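DnaJ-like protein MG200 (Mycoplasma genitalium, PDB 4DCZ) is of unknown biochemical function but belongs to the mycoplasma terminal organelle and, through its EAGR box, is probably involved in mycoplasma motility. Local coordinates at residues A[27-33]-A[49-55]. Residues are numbered along the deposited sequence; the frame is centred on the assembly and turned at random.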
# COMPACT_ATOMS: atom_id res chain seq x y z
N ASN A 27 6.57 18.01 -4.31
CA ASN A 27 6.85 16.60 -3.91
C ASN A 27 8.15 16.06 -4.57
O ASN A 27 8.71 16.72 -5.44
CB ASN A 27 5.68 15.68 -4.34
CG ASN A 27 4.52 15.68 -3.36
OD1 ASN A 27 3.44 16.22 -3.65
ND2 ASN A 27 4.73 15.06 -2.21
N LYS A 28 8.59 14.85 -4.14
CA LYS A 28 9.77 14.12 -4.73
C LYS A 28 9.36 13.31 -5.97
O LYS A 28 8.17 13.07 -6.18
CB LYS A 28 10.43 13.17 -3.71
CG LYS A 28 11.62 13.75 -2.95
CD LYS A 28 12.41 12.66 -2.27
CE LYS A 28 13.62 13.22 -1.58
NZ LYS A 28 14.62 12.16 -1.49
N ASP A 29 10.35 12.89 -6.78
CA ASP A 29 10.07 12.18 -8.05
C ASP A 29 9.93 10.64 -7.78
O ASP A 29 10.49 10.14 -6.79
CB ASP A 29 11.08 12.61 -9.18
CG ASP A 29 11.99 11.47 -9.68
OD1 ASP A 29 12.93 11.09 -8.96
OD2 ASP A 29 11.80 11.00 -10.83
N PRO A 30 9.15 9.91 -8.62
CA PRO A 30 8.78 8.48 -8.42
C PRO A 30 9.86 7.44 -7.99
O PRO A 30 9.71 6.86 -6.91
CB PRO A 30 8.16 8.09 -9.76
CG PRO A 30 8.47 9.22 -10.74
CD PRO A 30 8.56 10.43 -9.87
N ASP A 31 10.89 7.19 -8.82
CA ASP A 31 12.10 6.39 -8.42
C ASP A 31 12.45 6.56 -6.88
O ASP A 31 12.44 5.58 -6.12
CB ASP A 31 13.36 6.74 -9.30
CG ASP A 31 13.30 6.14 -10.74
OD1 ASP A 31 12.18 5.96 -11.28
OD2 ASP A 31 14.38 5.86 -11.33
N GLU A 32 12.71 7.80 -6.42
CA GLU A 32 13.16 8.03 -5.04
C GLU A 32 12.11 7.82 -3.96
O GLU A 32 12.46 7.37 -2.87
CB GLU A 32 13.78 9.44 -4.85
CG GLU A 32 15.31 9.50 -4.97
CD GLU A 32 15.78 9.59 -6.42
OE1 GLU A 32 15.28 10.48 -7.14
OE2 GLU A 32 16.65 8.78 -6.83
N LEU A 33 10.84 8.14 -4.24
CA LEU A 33 9.89 8.47 -3.15
C LEU A 33 9.67 7.39 -2.16
O LEU A 33 9.38 6.28 -2.57
CB LEU A 33 8.50 8.84 -3.69
CG LEU A 33 7.43 9.14 -2.61
CD1 LEU A 33 7.89 10.18 -1.56
CD2 LEU A 33 6.12 9.52 -3.24
N LEU A 49 0.55 13.49 -1.75
CA LEU A 49 0.55 13.12 -3.14
C LEU A 49 -0.79 13.37 -3.84
O LEU A 49 -0.84 13.36 -5.07
CB LEU A 49 0.89 11.64 -3.30
CG LEU A 49 2.12 11.11 -2.58
CD1 LEU A 49 2.10 9.57 -2.63
CD2 LEU A 49 3.40 11.65 -3.18
N VAL A 50 -1.87 13.55 -3.08
CA VAL A 50 -3.16 13.82 -3.73
C VAL A 50 -3.06 15.06 -4.63
O VAL A 50 -2.49 16.07 -4.25
CB VAL A 50 -4.30 13.98 -2.70
CG1 VAL A 50 -5.55 14.39 -3.37
CG2 VAL A 50 -4.51 12.69 -1.98
N GLY A 51 -3.59 14.96 -5.83
CA GLY A 51 -3.62 16.09 -6.75
C GLY A 51 -2.39 16.24 -7.62
O GLY A 51 -2.31 17.15 -8.45
N ASP A 52 -1.42 15.33 -7.43
CA ASP A 52 -0.13 15.47 -8.07
C ASP A 52 -0.14 14.41 -9.10
O ASP A 52 -0.11 13.24 -8.77
CB ASP A 52 0.99 15.27 -7.05
CG ASP A 52 2.39 15.19 -7.69
OD1 ASP A 52 2.51 14.96 -8.92
OD2 ASP A 52 3.38 15.28 -6.91
N THR A 53 -0.16 14.81 -10.36
CA THR A 53 -0.54 13.89 -11.41
C THR A 53 0.57 12.89 -11.74
O THR A 53 0.36 11.97 -12.54
CB THR A 53 -0.95 14.66 -12.66
OG1 THR A 53 0.14 15.49 -13.01
CG2 THR A 53 -2.23 15.52 -12.41
N ARG A 54 1.75 13.03 -11.12
CA ARG A 54 2.72 11.94 -11.18
C ARG A 54 2.15 10.68 -10.53
O ARG A 54 2.48 9.60 -10.95
CB ARG A 54 4.03 12.24 -10.45
CG ARG A 54 5.15 12.91 -11.28
CD ARG A 54 5.14 14.44 -11.07
NE ARG A 54 5.03 14.82 -9.65
CZ ARG A 54 6.05 14.86 -8.80
NH1 ARG A 54 7.29 14.60 -9.21
NH2 ARG A 54 5.84 15.19 -7.54
N TYR A 55 1.32 10.83 -9.50
CA TYR A 55 0.94 9.72 -8.62
C TYR A 55 -0.50 9.24 -8.74
O TYR A 55 -0.86 8.17 -8.23
CB TYR A 55 1.20 10.15 -7.17
CG TYR A 55 2.66 10.49 -6.97
CD1 TYR A 55 3.61 9.51 -7.02
CD2 TYR A 55 3.09 11.78 -6.81
CE1 TYR A 55 4.95 9.78 -6.88
CE2 TYR A 55 4.44 12.07 -6.66
CZ TYR A 55 5.36 11.04 -6.71
OH TYR A 55 6.72 11.25 -6.59
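Neither backbone is regular where Lys28 and Pro30 meet Tyr55: the loop 27-33 runs past 49-55, the closest CA atoms, those of Asn27 and Leu49, are 7.2 Å apart, and side chains make the join. Segment 49-55 belongs to the EAGR box, the region rich in aromatic residues and glycine; it starts with a type II beta turn from Leu49 to Asp52, Gly51 at its third position, and leads into strand 56-58 of the three-stranded antiparallel sheet. Tyr55 spans the gap. Its CG stands beside the backbone N (chi1 -59°), which directs the ring at the other loop, and its hydroxyl donates to Lys28 O. Tyr55 OH to Lys28 O is modelled at 2.4 Å, a doubtful length at 2.9 Å resolution. That acceptor lies at the ring edge, near its plane, while CD2 of Leu49 and CB of Arg54 sit over opposite faces, both offset toward the rim. Beside the hydroxyl end, Leu33 CD2 approaches CE1 of Tyr55 and meets Leu49 CD2 at 3.5 Å, the two leucines tip to tip. Trp76 packs edge-to-face (T-shaped) against Tyr55, and Leu49 touches Trp66 and Phe70, which places the contact against the aromatic residues of the sheet. The grip of Arg54 on Asp52 stays within segment 49-55. The Arg54 chain bends at chi2 and chi3, bringing its guanidinium side-on to the carboxylate, close to Asn27 CB and Lys28 O. Asp52 OD1 takes two donors: the backbone N of Arg54, closing an Asx turn, and NE on its syn lone pair. Asp52 OD2 completes the salt bridge, receiving Arg54 NH2, also syn and 9° from the guanidinium plane.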